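Local coordinates for protein alpha-1,2-mannosyltransferase (Ktr4), putative (Neosartorya fumigata, PDB 7BOP) that is a putative mannosyltransferase of the GT-A clan, modelled here with guanosine-5'-diphosphate, a manganese ion and sodium ions bound, at residues A[152-155]-A[160-163]; A[145-150]-A[163-168]; A[226-231]-A[268-273]; A[136-141]-A[308-313]. One frame throughout, in Å; residues are numbered along the deposited sequence.

Interaction 1. Residues A[152-155]-A[160-163]. With NA (sodium ion), chain J.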
# COMPACT_ATOMS: atom_id res chain seq x y z
N ALA A 152 -20.67 -16.06 -1.52
CA ALA A 152 -21.91 -16.04 -0.74
C ALA A 152 -21.64 -16.27 0.75
O ALA A 152 -22.25 -15.63 1.60
CB ALA A 152 -22.91 -17.07 -1.26
N ILE A 153 -20.70 -17.15 1.08
CA ILE A 153 -20.36 -17.39 2.48
C ILE A 153 -19.66 -16.17 3.10
O ILE A 153 -20.02 -15.76 4.20
CB ILE A 153 -19.52 -18.68 2.67
CG1 ILE A 153 -20.37 -19.90 2.27
CG2 ILE A 153 -19.06 -18.81 4.12
CD1 ILE A 153 -19.58 -21.18 2.08
N LEU A 154 -18.69 -15.59 2.40
CA LEU A 154 -18.01 -14.39 2.91
C LEU A 154 -18.99 -13.22 3.07
O LEU A 154 -18.93 -12.51 4.07
CB LEU A 154 -16.80 -14.00 2.05
CG LEU A 154 -15.87 -12.97 2.71
CD1 LEU A 154 -15.25 -13.52 4.00
CD2 LEU A 154 -14.78 -12.54 1.76
N THR A 155 -19.89 -13.05 2.11
CA THR A 155 -20.97 -12.06 2.21
C THR A 155 -21.79 -12.24 3.50
O THR A 155 -22.08 -11.25 4.20
CB THR A 155 -21.88 -12.08 0.96
OG1 THR A 155 -21.12 -11.63 -0.16
CG2 THR A 155 -23.12 -11.15 1.13
N GLN A 160 -20.15 -5.60 7.34
CA GLN A 160 -20.32 -4.50 6.40
C GLN A 160 -19.65 -4.81 5.07
O GLN A 160 -18.84 -4.04 4.57
CB GLN A 160 -19.82 -3.20 7.04
CG GLN A 160 -20.70 -2.80 8.22
CD GLN A 160 -20.24 -1.53 8.90
OE1 GLN A 160 -20.97 -0.56 8.94
NE2 GLN A 160 -19.03 -1.54 9.43
N TYR A 161 -20.01 -5.96 4.53
CA TYR A 161 -19.37 -6.52 3.35
C TYR A 161 -20.34 -7.40 2.57
O TYR A 161 -20.97 -8.33 3.13
CB TYR A 161 -18.13 -7.32 3.73
CG TYR A 161 -17.40 -7.97 2.56
CD1 TYR A 161 -17.77 -9.23 2.10
CD2 TYR A 161 -16.36 -7.32 1.91
CE1 TYR A 161 -17.11 -9.84 1.04
CE2 TYR A 161 -15.69 -7.92 0.85
CZ TYR A 161 -16.07 -9.18 0.42
OH TYR A 161 -15.41 -9.77 -0.63
N SER A 162 -20.45 -7.06 1.29
CA SER A 162 -21.15 -7.83 0.29
C SER A 162 -20.18 -8.02 -0.88
O SER A 162 -19.65 -7.05 -1.43
CB SER A 162 -22.39 -7.08 -0.16
OG SER A 162 -23.15 -7.90 -1.00
N ASP A 163 -19.95 -9.27 -1.26
CA ASP A 163 -18.86 -9.61 -2.17
C ASP A 163 -19.08 -9.05 -3.57
O ASP A 163 -20.20 -9.02 -4.06
CB ASP A 163 -18.66 -11.12 -2.23
CG ASP A 163 -17.37 -11.50 -2.92
OD1 ASP A 163 -17.37 -11.58 -4.17
OD2 ASP A 163 -16.36 -11.70 -2.22
NA NA J . -21.55 -9.27 5.12
O HOH W 1 -22.58 -7.19 5.52
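T155, near the C-terminal end of helix 144-157, and Y161, in the loop that follows, turn their backbone carbonyls onto one sodium ion, a carbonyl-lined metal site at a helix-to-loop turn. T155 O coordinates the sodium at 2.2 Å and Y161 O at 2.3 Å. Sharing the cation brings T155 O and Y161 O within 3.3 Å of each other, two electron-rich atoms that the metal can hold side by side. K158 O, from the intervening turn, and a water are the other ligands; this water also accepts the backbone N-H of Y161, tying the first shell to the loop.

One direct hydrogen bond joins the segments: D163 N donates to T155 OG1 at 2.9 Å, with an N-H...O angle of 162°. The first torsion of T155 (-67°) sets OG1 anti to its carbonyl carbon and CG2 on the side of S162. Because OG1 is also bonded to A151 O one helical turn back, the hydroxyl is gripped twice and its rotation is fixed.

Apolar contact falls to L154, whose CD2 branch approaches Y161 CE1 obliquely at 3.6 Å, while T155 CA lies at the edge of the same ring. Beyond that ring, Y161 OH donates to D163 OD2 at 2.7 Å, reaching the oxygen from 48° out of the carboxylate plane.

Interaction 2. Residues A[145-150]-A[163-168]; sequences ELFRES and DKLSYH. With GDP (guanosine-5'-diphosphate), chain H.
F147 of helix 144-157 and L165, the first residue of helix 165-177, bring their backbones closest, with CA atoms 8.6 Å apart, so side chains alone span the gap. F147 does most of the spanning: with CG anti to the backbone N (chi1 164°), its ring reaches in among three residues of the other segment. Over one face sits the L165 CD1 methyl, a CH-pi contact 3.9 Å from the ring centroid. At the rim, F147 CE1 points at the centre of the H168 imidazole in an edge-to-face (T-shaped) pair whose planes stand 86° apart. D163 OD1 approaches F147 CZ obliquely at 3.4 Å.

The imidazole that receives this edge is held from within its own segment: H168 NE2 donates to the syn lone pair of D163 OD2 at 2.7 Å, almost perfectly straight at 175°. H168 ND1 is bonded to F309 O, so both ring nitrogens are engaged and the ring cannot easily turn. The same helical turn serves the nucleotide pocket, where Y167 OH donates to O3B of GDP at 2.7 Å and S166 CB lies 3.4 Å from GDP O6. Short helix 308-311 closes the cluster, F310 touching F147, L165 and H168 where helices 144-157 and 165-177 meet.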
# COMPACT_ATOMS: atom_id res chain seq x y z
N GLU A 145 -18.30 -20.99 -10.56
CA GLU A 145 -19.29 -21.52 -9.60
C GLU A 145 -18.71 -21.66 -8.19
O GLU A 145 -19.39 -21.34 -7.21
CB GLU A 145 -19.89 -22.86 -10.04
CG GLU A 145 -21.25 -22.71 -10.70
CD GLU A 145 -21.81 -24.02 -11.23
OE1 GLU A 145 -21.73 -25.06 -10.53
OE2 GLU A 145 -22.34 -24.01 -12.37
N LEU A 146 -17.48 -22.14 -8.09
CA LEU A 146 -16.76 -22.18 -6.81
C LEU A 146 -16.54 -20.77 -6.25
O LEU A 146 -16.71 -20.55 -5.05
CB LEU A 146 -15.41 -22.89 -6.95
CG LEU A 146 -15.41 -24.39 -7.23
CD1 LEU A 146 -13.96 -24.88 -7.30
CD2 LEU A 146 -16.18 -25.17 -6.18
N PHE A 147 -16.17 -19.83 -7.13
CA PHE A 147 -16.08 -18.43 -6.72
C PHE A 147 -17.39 -17.94 -6.09
O PHE A 147 -17.37 -17.35 -5.01
CB PHE A 147 -15.69 -17.50 -7.89
CG PHE A 147 -15.97 -16.06 -7.61
CD1 PHE A 147 -15.13 -15.34 -6.77
CD2 PHE A 147 -17.13 -15.44 -8.09
CE1 PHE A 147 -15.40 -14.03 -6.45
CE2 PHE A 147 -17.40 -14.11 -7.76
CZ PHE A 147 -16.54 -13.41 -6.94
N ARG A 148 -18.52 -18.17 -6.76
CA ARG A 148 -19.81 -17.66 -6.30
C ARG A 148 -20.24 -18.27 -4.97
O ARG A 148 -20.80 -17.59 -4.12
CB ARG A 148 -20.90 -17.84 -7.36
CG ARG A 148 -20.81 -16.82 -8.50
CD ARG A 148 -22.03 -16.87 -9.42
NE ARG A 148 -22.00 -18.05 -10.29
CZ ARG A 148 -21.38 -18.14 -11.47
NH1 ARG A 148 -21.44 -19.28 -12.14
NH2 ARG A 148 -20.71 -17.11 -12.00
N GLU A 149 -19.96 -19.56 -4.79
CA GLU A 149 -20.29 -20.24 -3.54
C GLU A 149 -19.51 -19.69 -2.34
O GLU A 149 -20.09 -19.42 -1.30
CB GLU A 149 -20.05 -21.75 -3.68
CG GLU A 149 -21.06 -22.42 -4.60
CD GLU A 149 -20.77 -23.89 -4.86
OE1 GLU A 149 -21.52 -24.51 -5.65
OE2 GLU A 149 -19.79 -24.43 -4.30
N SER A 150 -18.19 -19.53 -2.49
CA SER A 150 -17.39 -18.99 -1.40
C SER A 150 -17.70 -17.48 -1.15
O SER A 150 -17.69 -17.02 -0.01
CB SER A 150 -15.89 -19.25 -1.62
OG SER A 150 -15.48 -18.79 -2.89
N ASP A 163 -19.95 -9.27 -1.26
CA ASP A 163 -18.86 -9.61 -2.17
C ASP A 163 -19.08 -9.05 -3.57
O ASP A 163 -20.20 -9.02 -4.06
CB ASP A 163 -18.66 -11.12 -2.23
CG ASP A 163 -17.37 -11.50 -2.92
OD1 ASP A 163 -17.37 -11.58 -4.17
OD2 ASP A 163 -16.36 -11.70 -2.22
N LYS A 164 -17.99 -8.60 -4.20
CA LYS A 164 -17.99 -8.17 -5.60
C LYS A 164 -16.80 -8.80 -6.28
O LYS A 164 -15.68 -8.71 -5.76
CB LYS A 164 -17.82 -6.65 -5.69
CG LYS A 164 -19.05 -5.83 -5.36
CD LYS A 164 -18.76 -4.68 -4.38
CE LYS A 164 -19.26 -3.33 -4.87
NZ LYS A 164 -20.67 -3.33 -5.39
N LEU A 165 -17.01 -9.40 -7.46
CA LEU A 165 -15.92 -9.98 -8.23
C LEU A 165 -14.83 -8.94 -8.51
O LEU A 165 -13.65 -9.25 -8.46
CB LEU A 165 -16.42 -10.58 -9.55
CG LEU A 165 -15.35 -11.17 -10.49
CD1 LEU A 165 -14.56 -12.29 -9.82
CD2 LEU A 165 -16.01 -11.67 -11.77
N SER A 166 -15.24 -7.71 -8.81
CA SER A 166 -14.31 -6.62 -9.11
C SER A 166 -13.30 -6.35 -7.99
O SER A 166 -12.15 -6.02 -8.26
CB SER A 166 -15.08 -5.35 -9.48
OG SER A 166 -15.87 -4.89 -8.40
N TYR A 167 -13.73 -6.51 -6.73
CA TYR A 167 -12.81 -6.33 -5.61
C TYR A 167 -11.68 -7.34 -5.67
O TYR A 167 -10.50 -6.99 -5.47
CB TYR A 167 -13.53 -6.41 -4.26
CG TYR A 167 -12.68 -5.83 -3.16
CD1 TYR A 167 -12.67 -4.46 -2.92
CD2 TYR A 167 -11.83 -6.64 -2.40
CE1 TYR A 167 -11.87 -3.91 -1.93
CE2 TYR A 167 -11.03 -6.09 -1.41
CZ TYR A 167 -11.05 -4.73 -1.19
OH TYR A 167 -10.26 -4.17 -0.22
N HIS A 168 -12.02 -8.59 -5.97
CA HIS A 168 -11.04 -9.66 -6.11
C HIS A 168 -10.10 -9.37 -7.29
O HIS A 168 -8.89 -9.57 -7.20
CB HIS A 168 -11.70 -11.03 -6.32
CG HIS A 168 -12.56 -11.50 -5.18
ND1 HIS A 168 -12.18 -12.50 -4.32
CD2 HIS A 168 -13.80 -11.13 -4.80
CE1 HIS A 168 -13.14 -12.72 -3.45
NE2 HIS A 168 -14.14 -11.90 -3.71
PB GDP H . -10.92 -0.20 -0.22
O1B GDP H . -12.27 0.07 0.39
O2B GDP H . -9.96 0.99 -0.19
O3B GDP H . -10.27 -1.51 0.20
O3A GDP H . -11.33 -0.46 -1.77
PA GDP H . -11.54 0.69 -2.90
O1A GDP H . -12.95 0.63 -3.43
O2A GDP H . -10.94 2.01 -2.37
O5' GDP H . -10.60 0.03 -4.02
C5' GDP H . -9.18 0.07 -3.92
C4' GDP H . -8.60 0.84 -5.11
O4' GDP H . -8.91 0.14 -6.31
C3' GDP H . -9.17 2.23 -5.30
O3' GDP H . -8.14 3.05 -5.89
C2' GDP H . -10.34 2.04 -6.25
O2' GDP H . -10.61 3.20 -7.03
C1' GDP H . -9.86 0.87 -7.10
N9 GDP H . -10.86 -0.11 -7.59
C8 GDP H . -11.55 -1.05 -6.90
N7 GDP H . -12.32 -1.78 -7.74
C5 GDP H . -12.11 -1.32 -8.99
C6 GDP H . -12.60 -1.64 -10.35
O6 GDP H . -13.42 -2.55 -10.50
N1 GDP H . -12.12 -0.92 -11.40
C2 GDP H . -11.21 0.07 -11.23
N2 GDP H . -10.76 0.78 -12.30
N3 GDP H . -10.74 0.42 -10.01
C4 GDP H . -11.14 -0.23 -8.89

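Interaction 3. Residues A[226-231]-A[268-273]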
# COMPACT_ATOMS: atom_id res chain seq x y z
N ASP A 226 -5.68 -7.41 9.67
CA ASP A 226 -6.68 -7.71 8.65
C ASP A 226 -7.76 -8.60 9.25
O ASP A 226 -7.65 -9.09 10.38
CB ASP A 226 -6.06 -8.39 7.43
CG ASP A 226 -6.73 -7.99 6.11
OD1 ASP A 226 -7.91 -7.57 6.13
OD2 ASP A 226 -6.07 -8.11 5.07
N ASP A 227 -8.81 -8.80 8.46
CA ASP A 227 -9.84 -9.78 8.77
C ASP A 227 -9.33 -11.19 8.40
O ASP A 227 -9.16 -11.49 7.22
CB ASP A 227 -11.09 -9.44 7.96
CG ASP A 227 -12.25 -10.39 8.22
OD1 ASP A 227 -12.13 -11.32 9.04
OD2 ASP A 227 -13.30 -10.21 7.57
N PRO A 228 -9.12 -12.07 9.41
CA PRO A 228 -8.65 -13.44 9.11
C PRO A 228 -9.52 -14.23 8.14
O PRO A 228 -9.00 -15.08 7.42
CB PRO A 228 -8.67 -14.15 10.48
CG PRO A 228 -8.79 -13.07 11.50
CD PRO A 228 -9.41 -11.88 10.84
N LYS A 229 -10.83 -13.94 8.10
CA LYS A 229 -11.75 -14.62 7.18
C LYS A 229 -11.44 -14.37 5.70
O LYS A 229 -11.87 -15.16 4.86
CB LYS A 229 -13.20 -14.19 7.43
CG LYS A 229 -13.73 -14.62 8.79
CD LYS A 229 -15.21 -14.30 8.95
CE LYS A 229 -15.53 -12.83 8.80
NZ LYS A 229 -14.76 -11.94 9.71
N THR A 230 -10.74 -13.29 5.38
CA THR A 230 -10.35 -13.00 3.99
C THR A 230 -9.10 -13.77 3.54
O THR A 230 -8.84 -13.83 2.34
CB THR A 230 -10.12 -11.50 3.74
OG1 THR A 230 -9.01 -11.03 4.52
CG2 THR A 230 -11.36 -10.69 4.12
N VAL A 231 -8.34 -14.33 4.49
CA VAL A 231 -7.02 -14.92 4.21
C VAL A 231 -6.72 -16.28 4.88
O VAL A 231 -5.56 -16.56 5.16
CB VAL A 231 -5.88 -13.91 4.56
CG1 VAL A 231 -5.92 -12.70 3.64
CG2 VAL A 231 -5.95 -13.47 6.02
N THR A 268 -4.15 -14.60 14.78
CA THR A 268 -3.08 -15.44 14.26
C THR A 268 -3.56 -16.89 14.11
O THR A 268 -3.27 -17.56 13.10
CB THR A 268 -1.83 -15.36 15.15
OG1 THR A 268 -1.48 -13.99 15.34
CG2 THR A 268 -0.65 -16.12 14.52
N GLU A 269 -4.32 -17.36 15.09
CA GLU A 269 -4.93 -18.68 15.00
C GLU A 269 -5.92 -18.76 13.85
O GLU A 269 -5.89 -19.72 13.08
CB GLU A 269 -5.61 -19.08 16.31
CG GLU A 269 -6.37 -20.41 16.20
CD GLU A 269 -6.30 -21.26 17.46
OE1 GLU A 269 -5.18 -21.70 17.83
OE2 GLU A 269 -7.36 -21.50 18.08
N ALA A 270 -6.79 -17.76 13.71
CA ALA A 270 -7.82 -17.79 12.66
C ALA A 270 -7.22 -17.72 11.24
O ALA A 270 -7.79 -18.24 10.29
CB ALA A 270 -8.83 -16.66 12.87
N ALA A 271 -6.05 -17.08 11.12
CA ALA A 271 -5.35 -16.99 9.83
C ALA A 271 -4.24 -18.03 9.72
O ALA A 271 -3.36 -17.92 8.87
CB ALA A 271 -4.81 -15.56 9.65
N ASN A 272 -4.27 -19.04 10.60
CA ASN A 272 -3.43 -20.23 10.51
C ASN A 272 -1.93 -19.94 10.48
O ASN A 272 -1.19 -20.46 9.63
CB ASN A 272 -3.86 -21.08 9.31
CG ASN A 272 -5.30 -21.54 9.44
OD1 ASN A 272 -5.63 -22.22 10.40
ND2 ASN A 272 -6.16 -21.12 8.53
N GLY A 273 -1.49 -19.09 11.42
CA GLY A 273 -0.08 -18.79 11.62
C GLY A 273 0.38 -17.40 11.20
O GLY A 273 1.47 -16.99 11.58
O HOH W 2 -3.19 -16.85 6.40
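P228 turns CB of its pyrrolidine ring toward A270 and A271, and CG toward A270. CB does the closest touching: it lies 3.5 Å from A270 CB, tighter than a usual carbon-carbon contact, while A270 CB is 3.8 Å from P228 CG. Two carboxylates of the same loop are the flat groups here. That of D227 is met from two directions at OD1: K229 NZ comes on the syn side, 22° out of the plane, at 2.8 Å in a salt bridge, and the backbone N of K229 comes from above, 61° out of the plane. That of D226 takes the N-H of D227 at OD1 on its anti side. D227 OD2 has a further salt bridge to K158.

The bond from K229 N makes an Asx turn, which leads into the short 3-10 segment 228-230; D227 O there accepts both T230 N and T230 OG1. Facing it, helix 265-270 ends in a Schellman motif, with G273 N bonded to T268 O and N272 N to E269 O around the positive-phi C-prime residue N272. The loop after strand 218-224 therefore meets the C-terminal end of this helix. A271 CB sits between P228 and V231, 4.2 Å from P228 CB and 4.3 Å from V231 CG2. N272 ND2 reaches P232 O, just past the first segment. A water bridges the backbones, donating to V231 O and to A271 O, each at 2.7 Å.

Interaction 4. Residues A[136-141]-A[308-313]. With GDP (guanosine-5'-diphosphate), chain H.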
# COMPACT_ATOMS: atom_id res chain seq x y z
N TRP A 136 -6.85 -8.52 -16.00
CA TRP A 136 -8.05 -8.20 -15.22
C TRP A 136 -9.02 -9.36 -15.09
O TRP A 136 -9.53 -9.61 -14.00
CB TRP A 136 -8.80 -7.02 -15.86
CG TRP A 136 -9.88 -6.45 -15.00
CD1 TRP A 136 -11.23 -6.54 -15.19
CD2 TRP A 136 -9.70 -5.69 -13.79
NE1 TRP A 136 -11.90 -5.88 -14.18
CE2 TRP A 136 -10.98 -5.36 -13.31
CE3 TRP A 136 -8.57 -5.27 -13.07
CZ2 TRP A 136 -11.17 -4.62 -12.13
CZ3 TRP A 136 -8.76 -4.53 -11.91
CH2 TRP A 136 -10.05 -4.21 -11.45
N ASP A 137 -9.32 -10.04 -16.21
CA ASP A 137 -10.22 -11.20 -16.19
C ASP A 137 -9.65 -12.30 -15.29
O ASP A 137 -8.44 -12.48 -15.25
CB ASP A 137 -10.42 -11.79 -17.60
CG ASP A 137 -11.21 -10.87 -18.53
OD1 ASP A 137 -11.77 -9.85 -18.08
OD2 ASP A 137 -11.25 -11.19 -19.73
N PRO A 138 -10.52 -13.03 -14.58
CA PRO A 138 -9.99 -14.15 -13.81
C PRO A 138 -9.29 -15.15 -14.73
O PRO A 138 -9.75 -15.33 -15.85
CB PRO A 138 -11.23 -14.78 -13.17
CG PRO A 138 -12.25 -13.68 -13.15
CD PRO A 138 -11.97 -12.85 -14.36
N PRO A 139 -8.19 -15.76 -14.28
CA PRO A 139 -7.52 -16.73 -15.16
C PRO A 139 -8.38 -17.98 -15.45
O PRO A 139 -9.30 -18.31 -14.68
CB PRO A 139 -6.25 -17.11 -14.39
CG PRO A 139 -6.46 -16.67 -12.99
CD PRO A 139 -7.57 -15.66 -12.95
N GLU A 140 -8.04 -18.66 -16.54
CA GLU A 140 -8.82 -19.80 -17.07
C GLU A 140 -9.10 -20.90 -16.05
O GLU A 140 -10.15 -21.53 -16.08
CB GLU A 140 -8.10 -20.41 -18.29
CG GLU A 140 -6.79 -21.13 -17.95
CD GLU A 140 -5.91 -21.44 -19.15
OE1 GLU A 140 -6.16 -20.92 -20.26
OE2 GLU A 140 -4.93 -22.20 -18.96
N TRP A 141 -8.15 -21.13 -15.14
CA TRP A 141 -8.26 -22.21 -14.16
C TRP A 141 -9.21 -21.93 -12.99
O TRP A 141 -9.46 -22.84 -12.20
CB TRP A 141 -6.89 -22.61 -13.63
CG TRP A 141 -6.12 -21.52 -12.93
CD1 TRP A 141 -6.24 -21.13 -11.64
CD2 TRP A 141 -5.09 -20.71 -13.50
NE1 TRP A 141 -5.36 -20.11 -11.36
CE2 TRP A 141 -4.63 -19.84 -12.49
CE3 TRP A 141 -4.50 -20.63 -14.78
CZ2 TRP A 141 -3.63 -18.89 -12.71
CZ3 TRP A 141 -3.50 -19.70 -15.00
CH2 TRP A 141 -3.08 -18.83 -13.97
N GLY A 308 -6.73 -18.46 -4.27
CA GLY A 308 -7.20 -17.68 -3.14
C GLY A 308 -7.53 -16.21 -3.38
O GLY A 308 -8.25 -15.62 -2.58
N PHE A 309 -7.04 -15.62 -4.48
CA PHE A 309 -7.54 -14.30 -4.89
C PHE A 309 -9.04 -14.30 -5.20
O PHE A 309 -9.69 -13.26 -5.08
CB PHE A 309 -6.75 -13.72 -6.08
CG PHE A 309 -5.36 -13.29 -5.72
CD1 PHE A 309 -5.15 -12.27 -4.80
CD2 PHE A 309 -4.25 -13.92 -6.29
CE1 PHE A 309 -3.87 -11.87 -4.45
CE2 PHE A 309 -2.96 -13.52 -5.94
CZ PHE A 309 -2.76 -12.51 -5.02
N PHE A 310 -9.56 -15.46 -5.62
CA PHE A 310 -10.98 -15.61 -5.96
C PHE A 310 -11.77 -16.46 -4.99
O PHE A 310 -12.87 -16.07 -4.62
CB PHE A 310 -11.12 -16.11 -7.39
CG PHE A 310 -10.57 -15.15 -8.38
CD1 PHE A 310 -11.32 -14.04 -8.76
CD2 PHE A 310 -9.27 -15.26 -8.82
CE1 PHE A 310 -10.79 -13.10 -9.63
CE2 PHE A 310 -8.74 -14.33 -9.70
CZ PHE A 310 -9.50 -13.24 -10.09
N TYR A 311 -11.22 -17.60 -4.57
CA TYR A 311 -11.94 -18.48 -3.62
C TYR A 311 -11.89 -17.96 -2.19
O TYR A 311 -12.73 -18.34 -1.36
CB TYR A 311 -11.41 -19.92 -3.69
CG TYR A 311 -11.37 -20.50 -5.09
CD1 TYR A 311 -12.42 -20.29 -6.00
CD2 TYR A 311 -10.29 -21.28 -5.51
CE1 TYR A 311 -12.39 -20.84 -7.28
CE2 TYR A 311 -10.25 -21.83 -6.79
CZ TYR A 311 -11.30 -21.60 -7.67
OH TYR A 311 -11.26 -22.14 -8.93
N GLU A 312 -10.91 -17.11 -1.90
CA GLU A 312 -10.90 -16.33 -0.67
C GLU A 312 -10.87 -14.89 -1.13
O GLU A 312 -11.21 -14.63 -2.29
CB GLU A 312 -9.72 -16.76 0.21
CG GLU A 312 -9.92 -18.16 0.75
CD GLU A 312 -8.73 -18.74 1.49
OE1 GLU A 312 -7.88 -17.99 2.03
OE2 GLU A 312 -8.66 -19.98 1.57
N ARG A 313 -10.50 -13.94 -0.28
CA ARG A 313 -10.43 -12.54 -0.71
C ARG A 313 -9.08 -11.97 -0.29
O ARG A 313 -8.99 -10.97 0.43
CB ARG A 313 -11.59 -11.73 -0.13
CG ARG A 313 -11.86 -10.41 -0.85
CD ARG A 313 -12.08 -9.26 0.10
NE ARG A 313 -10.85 -8.96 0.85
CZ ARG A 313 -10.69 -7.93 1.69
NH1 ARG A 313 -11.68 -7.06 1.91
NH2 ARG A 313 -9.53 -7.78 2.30
PB GDP H . -10.92 -0.20 -0.22
O1B GDP H . -12.27 0.07 0.39
O2B GDP H . -9.96 0.99 -0.19
O3B GDP H . -10.27 -1.51 0.20
O3A GDP H . -11.33 -0.46 -1.77
PA GDP H . -11.54 0.69 -2.90
O1A GDP H . -12.95 0.63 -3.43
O2A GDP H . -10.94 2.01 -2.37
O5' GDP H . -10.60 0.03 -4.02
C5' GDP H . -9.18 0.07 -3.92
C4' GDP H . -8.60 0.84 -5.11
O4' GDP H . -8.91 0.14 -6.31
C3' GDP H . -9.17 2.23 -5.30
O3' GDP H . -8.14 3.05 -5.89
C2' GDP H . -10.34 2.04 -6.25
O2' GDP H . -10.61 3.20 -7.03
C1' GDP H . -9.86 0.87 -7.10
N9 GDP H . -10.86 -0.11 -7.59
C8 GDP H . -11.55 -1.05 -6.90
N7 GDP H . -12.32 -1.78 -7.74
C5 GDP H . -12.11 -1.32 -8.99
C6 GDP H . -12.60 -1.64 -10.35
O6 GDP H . -13.42 -2.55 -10.50
N1 GDP H . -12.12 -0.92 -11.40
C2 GDP H . -11.21 0.07 -11.23
N2 GDP H . -10.76 0.78 -12.30
N3 GDP H . -10.74 0.42 -10.01
C4 GDP H . -11.14 -0.23 -8.89
O HOH W 3 -9.22 -23.62 -9.57
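The loop between helices 133-136 and 144-157, with two consecutive prolines, packs on the short, weakly bonded helix 308-311, P138 and P139 meeting F310. P138 CB lies over one face of the F310 ring, displaced toward its rim, in a CH-pi contact 4.2 Å from the centroid and 24° off the normal. P139 meets the ring obliquely, its CD 3.7 Å from F310 CE2. A first torsion of -63°, with CG anti to the carbonyl carbon, lifts F310 toward the prolines. On the loop itself, P139 CB rests 3.5 Å above the plane of the W141 indole, whose NE1 is bonded to D304 O.

Farther along, one water links the segments: it donates to W141 O at 2.8 Å and lies 2.6 Å from Y311 OH, in the plane of the Y311 ring. Y311 OH also takes the backbone N-H of N143. At the other end of the loop W136 belongs to the nucleotide pocket, GDP O6 lying at the edge of the indole, 3.5 Å from CZ2. Y311 touches L146 of helix 144-157 and F310 touches R172 of helix 165-177, while P139 touches D304 of helix 294-306.

In the fold
Interactions 1, 2 and 4 form one continuous cluster around helix 144-157. D163 is common to interactions 1 and 2, whose centres are 9 Å apart. Interactions 2 and 4, with centres 8 Å apart, also pack where F147 CD1 lies 3.2 Å from F310 O, and both touch GDP. R313 of interaction 4 packs on L154 and Y161 of interaction 1, and its backbone N lies 3.1 Å from T230 O, joining interaction 3 to the cluster. The sodium ion of interaction 1 is 14.0 Å from O1B, the nearest atom of GDP; the Y161 side chain comes closer, about 8 Å from GDP and about 12 Å from the manganese ion.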